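Side-chain contacts in lipoteichoic acid primase (Listeria monocytogenes, PDB 4UOP), which belongs to the sulfatase-type family and carries a magnesium ion in its extracellular catalytic domain: residues B[63-68]-B[259-264]; B[71-76]-B[316-321]. All coordinates share one frame; numbering follows the deposited sequence.

Interaction 1. Residues B[63-68]-B[259-264]; sequences VQLESF and KQLGEF. With MG (magnesium ion), chain J.
L261 faces V63 and L65 from one turn of helix 246-271, and apolar contact alone joins the two segments. Its two methyls divide the work: CD1 of L261 lies 4.2 Å from CG1 of V63, whereas CD2 of L261 sits 4.1 Å from both CD1 and CD2 of L65. The V63 and L261 side chains run past one another in opposite directions, while L65 and L261 cross at about a right angle. Three residues further along the helix, F264 brings CE2 of its ring to 4.2 Å from CG2 of V63, in an oblique approach. The valine thus spends both branches on the helix, CG1 anti to its backbone N (chi1 -175°) on the leucine and CG2 on the phenylalanine. Y197 of helix 193-209 also packs on V63, L65 and L261 and stacks on the F264 ring. Near the end of the strand, CB of L65 rests 3.7 Å above one face of the F68 ring, toward its rim.

The E66 side chain turns away from helix 259-264 to the metal. It chelates the magnesium ion through both carboxylate oxygens, OE1 at 2.4 Å and OE2 at 2.2 Å; a bend at chi2 (59°) lets both meet the ion. OG of S67 donates to OE2 of E66 at 2.7 Å on the anti lone pair, so this oxygen has two partners, which should limit rotation of the carboxylate. A water, T108, D284 and H285 complete the site.

The short axes of strand 63-65 and helix 259-264 run nearly antiparallel (168°), 11.6 Å apart. A helix laid over a central strand, with a metal ligand in the turn just after that strand, is characteristic of the alpha/beta fold of the sulfatase family.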
ATOM      1  N   VAL B  63     -19.904  13.120 -11.239  1.00 14.86           N
ATOM      2  CA  VAL B  63     -19.174  13.940 -10.277  1.00 15.19           C
ATOM      3  C   VAL B  63     -18.707  13.060  -9.113  1.00 14.16           C
ATOM      4  O   VAL B  63     -19.513  12.418  -8.448  1.00 14.12           O
ATOM      5  CB  VAL B  63     -19.997  15.108  -9.726  1.00 16.27           C
ATOM      6  CG1 VAL B  63     -19.122  15.974  -8.836  1.00 17.05           C
ATOM      7  CG2 VAL B  63     -20.602  15.934 -10.848  1.00 17.02           C
ATOM      8  N   GLN B  64     -17.396  13.035  -8.916  1.00 14.09           N
ATOM      9  CA  GLN B  64     -16.745  12.312  -7.842  1.00 15.13           C
ATOM     10  C   GLN B  64     -16.467  13.309  -6.723  1.00 16.02           C
ATOM     11  O   GLN B  64     -15.670  14.229  -6.908  1.00 17.28           O
ATOM     12  CB  GLN B  64     -15.443  11.701  -8.321  1.00 16.04           C
ATOM     13  CG  GLN B  64     -14.745  10.879  -7.252  1.00 16.83           C
ATOM     14  CD  GLN B  64     -13.512  10.159  -7.741  1.00 17.96           C
ATOM     15  OE1 GLN B  64     -13.590   9.177  -8.508  1.00 18.54           O
ATOM     16  NE2 GLN B  64     -12.358  10.612  -7.284  1.00 18.85           N
ATOM     17  N   LEU B  65     -17.135  13.112  -5.600  1.00 15.93           N
ATOM     18  CA  LEU B  65     -17.118  14.056  -4.475  1.00 17.45           C
ATOM     19  C   LEU B  65     -16.095  13.637  -3.421  1.00 17.57           C
ATOM     20  O   LEU B  65     -16.242  12.604  -2.759  1.00 16.97           O
ATOM     21  CB  LEU B  65     -18.513  14.129  -3.868  1.00 19.44           C
ATOM     22  CG  LEU B  65     -19.597  14.606  -4.831  1.00 19.39           C
ATOM     23  CD1 LEU B  65     -20.962  14.215  -4.291  1.00 21.33           C
ATOM     24  CD2 LEU B  65     -19.514  16.108  -5.053  1.00 20.67           C
ATOM     25  N   GLU B  66     -15.061  14.460  -3.262  1.00 17.82           N
ATOM     26  CA  GLU B  66     -13.942  14.144  -2.394  1.00 17.74           C
ATOM     27  C   GLU B  66     -14.351  13.924  -0.930  1.00 18.00           C
ATOM     28  O   GLU B  66     -14.949  14.813  -0.298  1.00 17.23           O
ATOM     29  CB  GLU B  66     -12.905  15.277  -2.475  1.00 18.45           C
ATOM     30  CG  GLU B  66     -11.718  15.073  -1.547  1.00 19.04           C
ATOM     31  CD  GLU B  66     -10.978  13.780  -1.829  1.00 19.18           C
ATOM     32  OE1 GLU B  66     -10.417  13.643  -2.936  1.00 19.42           O
ATOM     33  OE2 GLU B  66     -10.931  12.904  -0.940  1.00 18.63           O
ATOM     34  N   SER B  67     -14.034  12.741  -0.402  1.00 17.15           N
ATOM     35  CA  SER B  67     -14.158  12.432   1.031  1.00 16.79           C
ATOM     36  C   SER B  67     -15.586  12.468   1.613  1.00 16.85           C
ATOM     37  O   SER B  67     -15.744  12.477   2.836  1.00 19.22           O
ATOM     38  CB  SER B  67     -13.219  13.343   1.856  1.00 16.91           C
ATOM     39  OG  SER B  67     -11.860  13.004   1.606  1.00 17.60           O
ATOM     40  N   PHE B  68     -16.609  12.420   0.753  1.00 17.11           N
ATOM     41  CA  PHE B  68     -17.997  12.238   1.197  1.00 17.64           C
ATOM     42  C   PHE B  68     -18.221  10.768   1.623  1.00 18.79           C
ATOM     43  O   PHE B  68     -17.870   9.849   0.873  1.00 18.59           O
ATOM     44  CB  PHE B  68     -18.988  12.576   0.080  1.00 17.78           C
ATOM     45  CG  PHE B  68     -19.313  14.048  -0.077  1.00 17.82           C
ATOM     46  CD1 PHE B  68     -18.314  14.990  -0.255  1.00 17.21           C
ATOM     47  CD2 PHE B  68     -20.637  14.479  -0.124  1.00 18.81           C
ATOM     48  CE1 PHE B  68     -18.626  16.334  -0.435  1.00 17.19           C
ATOM     49  CE2 PHE B  68     -20.956  15.820  -0.307  1.00 18.98           C
ATOM     50  CZ  PHE B  68     -19.946  16.744  -0.487  1.00 18.02           C
ATOM     51  N   LYS B 259     -23.083  22.601  -1.380  1.00 19.22           N
ATOM     52  CA  LYS B 259     -23.663  23.845  -1.896  1.00 19.72           C
ATOM     53  C   LYS B 259     -23.277  24.104  -3.357  1.00 18.21           C
ATOM     54  O   LYS B 259     -24.128  24.437  -4.182  1.00 18.49           O
ATOM     55  CB  LYS B 259     -23.223  25.025  -1.041  1.00 20.95           C
ATOM     56  CG  LYS B 259     -23.796  26.361  -1.482  1.00 23.88           C
ATOM     57  CD  LYS B 259     -23.509  27.397  -0.410  1.00 26.90           C
ATOM     58  CE  LYS B 259     -24.015  28.781  -0.780  1.00 30.81           C
ATOM     59  NZ  LYS B 259     -22.894  29.596  -1.305  1.00 33.38           N
ATOM     60  N   GLN B 260     -21.993  23.976  -3.668  1.00 17.90           N
ATOM     61  CA  GLN B 260     -21.496  24.259  -5.007  1.00 19.16           C
ATOM     62  C   GLN B 260     -22.019  23.224  -5.990  1.00 18.00           C
ATOM     63  O   GLN B 260     -22.352  23.565  -7.119  1.00 18.56           O
ATOM     64  CB  GLN B 260     -19.967  24.332  -5.038  1.00 20.15           C
ATOM     65  CG  GLN B 260     -19.399  25.516  -4.239  1.00 22.20           C
ATOM     66  CD  GLN B 260     -20.023  26.850  -4.622  1.00 23.87           C
ATOM     67  OE1 GLN B 260     -20.311  27.103  -5.794  1.00 25.61           O
ATOM     68  NE2 GLN B 260     -20.211  27.720  -3.637  1.00 26.44           N
ATOM     69  N   LEU B 261     -22.140  21.985  -5.544  1.00 17.51           N
ATOM     70  CA  LEU B 261     -22.782  20.944  -6.368  1.00 17.77           C
ATOM     71  C   LEU B 261     -24.225  21.314  -6.716  1.00 18.10           C
ATOM     72  O   LEU B 261     -24.646  21.196  -7.866  1.00 17.89           O
ATOM     73  CB  LEU B 261     -22.745  19.601  -5.659  1.00 18.15           C
ATOM     74  CG  LEU B 261     -23.336  18.430  -6.458  1.00 18.66           C
ATOM     75  CD1 LEU B 261     -22.504  18.142  -7.704  1.00 19.19           C
ATOM     76  CD2 LEU B 261     -23.444  17.200  -5.573  1.00 19.64           C
ATOM     77  N   GLY B 262     -24.965  21.827  -5.738  1.00 18.19           N
ATOM     78  CA  GLY B 262     -26.336  22.279  -5.962  1.00 18.54           C
ATOM     79  C   GLY B 262     -26.453  23.395  -6.995  1.00 19.10           C
ATOM     80  O   GLY B 262     -27.375  23.420  -7.807  1.00 19.99           O
ATOM     81  N   GLU B 263     -25.524  24.344  -6.956  1.00 20.05           N
ATOM     82  CA  GLU B 263     -25.496  25.416  -7.948  1.00 22.19           C
ATOM     83  C   GLU B 263     -25.190  24.899  -9.367  1.00 20.86           C
ATOM     84  O   GLU B 263     -25.753  25.399 -10.347  1.00 19.71           O
ATOM     85  CB  GLU B 263     -24.523  26.518  -7.529  1.00 24.54           C
ATOM     86  CG  GLU B 263     -25.041  27.268  -6.301  1.00 27.47           C
ATOM     87  CD  GLU B 263     -24.071  28.303  -5.751  1.00 30.61           C
ATOM     88  OE1 GLU B 263     -23.173  28.755  -6.488  1.00 36.60           O
ATOM     89  OE2 GLU B 263     -24.210  28.653  -4.560  1.00 34.95           O
ATOM     90  N   PHE B 264     -24.291  23.919  -9.460  1.00 19.27           N
ATOM     91  CA  PHE B 264     -23.961  23.280 -10.725  1.00 19.13           C
ATOM     92  C   PHE B 264     -25.199  22.568 -11.278  1.00 19.06           C
ATOM     93  O   PHE B 264     -25.527  22.724 -12.467  1.00 18.78           O
ATOM     94  CB  PHE B 264     -22.787  22.331 -10.523  1.00 18.93           C
ATOM     95  CG  PHE B 264     -22.383  21.557 -11.741  1.00 18.99           C
ATOM     96  CD1 PHE B 264     -21.987  22.207 -12.908  1.00 18.81           C
ATOM     97  CD2 PHE B 264     -22.321  20.180 -11.694  1.00 19.44           C
ATOM     98  CE1 PHE B 264     -21.592  21.481 -14.021  1.00 19.70           C
ATOM     99  CE2 PHE B 264     -21.920  19.457 -12.806  1.00 19.65           C
ATOM    100  CZ  PHE B 264     -21.555  20.104 -13.965  1.00 19.35           C
TER
HETATM  101 MG    MG J1616      -9.995  11.436  -2.211  1.00 10.93          MG
HETATM  102  O   HOH W   1      -8.129  11.763  -1.060  1.00 21.74           O

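Interaction 2. Residues B[71-76]-B[316-321]; sequences NLTNVK and RIPFFL
R316 reaches N71 with NH1 of its guanidinium. From CB, the first torsion places CG anti to the carbonyl carbon and beside the backbone N (chi1 -53°). Bends at chi2 and chi3 (62°) then swing CD and NE round, bringing NH1 to N71; NE itself is hydrogen-bonded outside the two segments. NH1 of R316 comes to 4.0 Å from CB of N71, a van der Waals approach, oblique to the guanidinium. The same NH1 forms a salt bridge with D313, while NH2 donates to the backbone oxygen of N97. The amide of N71 turns to the same region, its ND2 bonding D313 and D314 and its OD1 taking a bond from Q69; D313 therefore serves both residues.

Segment 316-321 follows helix 312-315 and runs on into strand 319-322 of the mixed central sheet of this sulfatase-type domain, and the loop after strand 59-65 packs against its first residues. Here a water joins the backbones: it accepts from N of N71 at 2.8 Å and can donate to O of R316 (2.9 Å), though other acceptors compete for its protons.

Further along, CG2 of T73 meets CG of P318 at 4.4 Å, a loose apolar touch where the CA atoms of T73 and P318 stand 7.8 Å apart. The hydroxyl OG1 of T73 is hydrogen-bonded to the carbonyl oxygen of R70.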
ATOM      1  N   ASN B  71     -22.410   7.863   6.097  1.00 16.40           N
ATOM      2  CA  ASN B  71     -22.792   8.071   7.507  1.00 17.36           C
ATOM      3  C   ASN B  71     -22.523   9.492   8.019  1.00 18.73           C
ATOM      4  O   ASN B  71     -22.847   9.824   9.172  1.00 17.93           O
ATOM      5  CB  ASN B  71     -22.205   6.998   8.430  1.00 17.99           C
ATOM      6  CG  ASN B  71     -20.694   7.017   8.522  1.00 17.88           C
ATOM      7  OD1 ASN B  71     -20.020   7.969   8.137  1.00 18.66           O
ATOM      8  ND2 ASN B  71     -20.148   5.948   9.073  1.00 19.53           N
ATOM      9  N   LEU B  72     -21.957  10.338   7.168  1.00 18.72           N
ATOM     10  CA  LEU B  72     -21.879  11.777   7.459  1.00 19.79           C
ATOM     11  C   LEU B  72     -22.542  12.614   6.366  1.00 20.78           C
ATOM     12  O   LEU B  72     -22.066  13.682   6.012  1.00 25.31           O
ATOM     13  CB  LEU B  72     -20.419  12.186   7.670  1.00 19.90           C
ATOM     14  CG  LEU B  72     -19.720  11.502   8.853  1.00 20.38           C
ATOM     15  CD1 LEU B  72     -18.236  11.818   8.847  1.00 20.33           C
ATOM     16  CD2 LEU B  72     -20.335  11.921  10.185  1.00 21.94           C
ATOM     17  N   THR B  73     -23.618  12.096   5.799  1.00 20.22           N
ATOM     18  CA  THR B  73     -24.483  12.855   4.925  1.00 21.20           C
ATOM     19  C   THR B  73     -25.879  12.787   5.505  1.00 22.09           C
ATOM     20  O   THR B  73     -26.157  11.954   6.368  1.00 21.52           O
ATOM     21  CB  THR B  73     -24.502  12.316   3.485  1.00 21.96           C
ATOM     22  OG1 THR B  73     -25.064  11.000   3.480  1.00 22.37           O
ATOM     23  CG2 THR B  73     -23.102  12.296   2.889  1.00 22.02           C
ATOM     24  N   ASN B  74     -26.758  13.675   5.046  1.00 23.35           N
ATOM     25  CA  ASN B  74     -28.113  13.775   5.595  1.00 24.48           C
ATOM     26  C   ASN B  74     -28.090  13.943   7.115  1.00 25.28           C
ATOM     27  O   ASN B  74     -28.850  13.305   7.853  1.00 27.28           O
ATOM     28  CB  ASN B  74     -28.971  12.573   5.159  1.00 27.97           C
ATOM     29  CG  ASN B  74     -30.428  12.956   4.920  1.00 30.54           C
ATOM     30  OD1 ASN B  74     -30.957  13.856   5.572  1.00 32.50           O
ATOM     31  ND2 ASN B  74     -31.076  12.288   3.966  1.00 32.62           N
ATOM     32  N   VAL B  75     -27.190  14.807   7.562  1.00 25.03           N
ATOM     33  CA  VAL B  75     -26.987  15.133   8.966  1.00 27.04           C
ATOM     34  C   VAL B  75     -27.435  16.573   9.172  1.00 28.14           C
ATOM     35  O   VAL B  75     -27.281  17.400   8.281  1.00 26.53           O
ATOM     36  CB  VAL B  75     -25.486  14.963   9.334  1.00 27.10           C
ATOM     37  CG1 VAL B  75     -25.088  15.808  10.536  1.00 26.93           C
ATOM     38  CG2 VAL B  75     -25.171  13.489   9.586  1.00 27.73           C
ATOM     39  N   LYS B  76     -28.010  16.855  10.339  1.00 31.04           N
ATOM     40  CA  LYS B  76     -28.353  18.223  10.731  1.00 32.62           C
ATOM     41  C   LYS B  76     -27.585  18.587  11.994  1.00 32.94           C
ATOM     42  O   LYS B  76     -27.553  17.804  12.942  1.00 32.41           O
ATOM     43  CB  LYS B  76     -29.848  18.349  11.009  1.00 35.47           C
ATOM     44  CG  LYS B  76     -30.709  18.441   9.773  1.00 39.27           C
ATOM     45  CD  LYS B  76     -32.174  18.564  10.155  1.00 42.22           C
ATOM     46  CE  LYS B  76     -33.057  18.691   8.929  1.00 44.94           C
ATOM     47  NZ  LYS B  76     -32.785  19.935   8.159  1.00 47.61           N
ATOM     48  N   ARG B 316     -19.171   2.999   3.390  1.00 16.53           N
ATOM     49  CA  ARG B 316     -20.272   3.450   2.573  1.00 16.70           C
ATOM     50  C   ARG B 316     -20.034   4.875   2.086  1.00 17.22           C
ATOM     51  O   ARG B 316     -19.712   5.774   2.883  1.00 15.88           O
ATOM     52  CB  ARG B 316     -21.604   3.377   3.328  1.00 18.51           C
ATOM     53  CG  ARG B 316     -21.935   2.026   3.970  1.00 20.73           C
ATOM     54  CD  ARG B 316     -22.752   2.187   5.253  1.00 24.39           C
ATOM     55  NE  ARG B 316     -23.983   2.792   4.952  1.00 27.08           N
ATOM     56  CZ  ARG B 316     -24.680   3.616   5.726  1.00 22.72           C
ATOM     57  NH1 ARG B 316     -24.320   3.981   6.955  1.00 23.36           N
ATOM     58  NH2 ARG B 316     -25.797   4.049   5.228  1.00 23.45           N
ATOM     59  N   ILE B 317     -20.253   5.074   0.797  1.00 16.22           N
ATOM     60  CA  ILE B 317     -20.109   6.361   0.140  1.00 16.51           C
ATOM     61  C   ILE B 317     -21.459   6.701  -0.465  1.00 17.83           C
ATOM     62  O   ILE B 317     -22.201   5.797  -0.886  1.00 18.15           O
ATOM     63  CB  ILE B 317     -19.007   6.358  -0.956  1.00 17.09           C
ATOM     64  CG1 ILE B 317     -19.108   5.096  -1.822  1.00 17.65           C
ATOM     65  CG2 ILE B 317     -17.641   6.407  -0.300  1.00 17.12           C
ATOM     66  CD1 ILE B 317     -18.273   5.086  -3.083  1.00 18.65           C
ATOM     67  N   PRO B 318     -21.800   7.995  -0.539  1.00 17.41           N
ATOM     68  CA  PRO B 318     -23.067   8.283  -1.203  1.00 17.86           C
ATOM     69  C   PRO B 318     -23.030   7.924  -2.692  1.00 17.95           C
ATOM     70  O   PRO B 318     -21.960   7.954  -3.315  1.00 17.19           O
ATOM     71  CB  PRO B 318     -23.243   9.782  -0.998  1.00 18.07           C
ATOM     72  CG  PRO B 318     -21.837  10.301  -0.827  1.00 18.40           C
ATOM     73  CD  PRO B 318     -21.106   9.223  -0.104  1.00 18.01           C
ATOM     74  N   PHE B 319     -24.197   7.581  -3.223  1.00 17.16           N
ATOM     75  CA  PHE B 319     -24.376   7.230  -4.622  1.00 17.44           C
ATOM     76  C   PHE B 319     -25.762   7.654  -5.070  1.00 16.58           C
ATOM     77  O   PHE B 319     -26.763   7.238  -4.476  1.00 17.64           O
ATOM     78  CB  PHE B 319     -24.199   5.731  -4.839  1.00 17.53           C
ATOM     79  CG  PHE B 319     -24.408   5.297  -6.262  1.00 18.59           C
ATOM     80  CD1 PHE B 319     -23.399   5.432  -7.198  1.00 18.49           C
ATOM     81  CD2 PHE B 319     -25.634   4.800  -6.677  1.00 19.17           C
ATOM     82  CE1 PHE B 319     -23.598   5.050  -8.517  1.00 18.89           C
ATOM     83  CE2 PHE B 319     -25.839   4.430  -7.990  1.00 20.11           C
ATOM     84  CZ  PHE B 319     -24.826   4.556  -8.916  1.00 19.31           C
ATOM     85  N   PHE B 320     -25.812   8.494  -6.093  1.00 16.10           N
ATOM     86  CA  PHE B 320     -27.060   9.025  -6.633  1.00 16.79           C
ATOM     87  C   PHE B 320     -27.013   8.930  -8.138  1.00 17.16           C
ATOM     88  O   PHE B 320     -25.996   9.258  -8.766  1.00 16.08           O
ATOM     89  CB  PHE B 320     -27.261  10.493  -6.219  1.00 17.50           C
ATOM     90  CG  PHE B 320     -27.466  10.688  -4.750  1.00 18.44           C
ATOM     91  CD1 PHE B 320     -26.389  10.696  -3.883  1.00 19.51           C
ATOM     92  CD2 PHE B 320     -28.742  10.856  -4.223  1.00 20.33           C
ATOM     93  CE1 PHE B 320     -26.582  10.853  -2.517  1.00 19.65           C
ATOM     94  CE2 PHE B 320     -28.938  11.034  -2.868  1.00 20.90           C
ATOM     95  CZ  PHE B 320     -27.859  11.008  -2.008  1.00 20.84           C
ATOM     96  N   LEU B 321     -28.118   8.493  -8.731  1.00 17.91           N
ATOM     97  CA  LEU B 321     -28.219   8.369 -10.160  1.00 19.37           C
ATOM     98  C   LEU B 321     -29.503   8.998 -10.662  1.00 19.09           C
ATOM     99  O   LEU B 321     -30.597   8.702 -10.163  1.00 18.41           O
ATOM    100  CB  LEU B 321     -28.151   6.900 -10.581  1.00 22.25           C
ATOM    101  CG  LEU B 321     -28.183   6.756 -12.115  1.00 26.05           C
ATOM    102  CD1 LEU B 321     -27.015   5.939 -12.655  1.00 28.55           C
ATOM    103  CD2 LEU B 321     -29.508   6.155 -12.529  1.00 27.12           C
TER
HETATM  104  O   HOH W   2     -20.340   5.962   5.686  1.00 16.69           O

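From the N terminus, the chain runs through strand 59-65, the turn holding E66, and the loop 71-76, giving the first halves of both contacts. Interaction 1 closes when helix 246-271 returns to the strand, 191 residues on; interaction 2 closes later, when 316-321 reaches the loop across a gap of 240. Their segments alternate, so the two closures cross. The contact centres lie 12 Å apart and both reach the same mixed sheet. Direct packing joins them: O of F68 stands 3.4 Å from CD of P318. Interaction 1 joins helix 246-271 to strand 59-65, whose following turn holds the metal ligand; interaction 2 joins loop 71-76 to the segment entering strand 319-322.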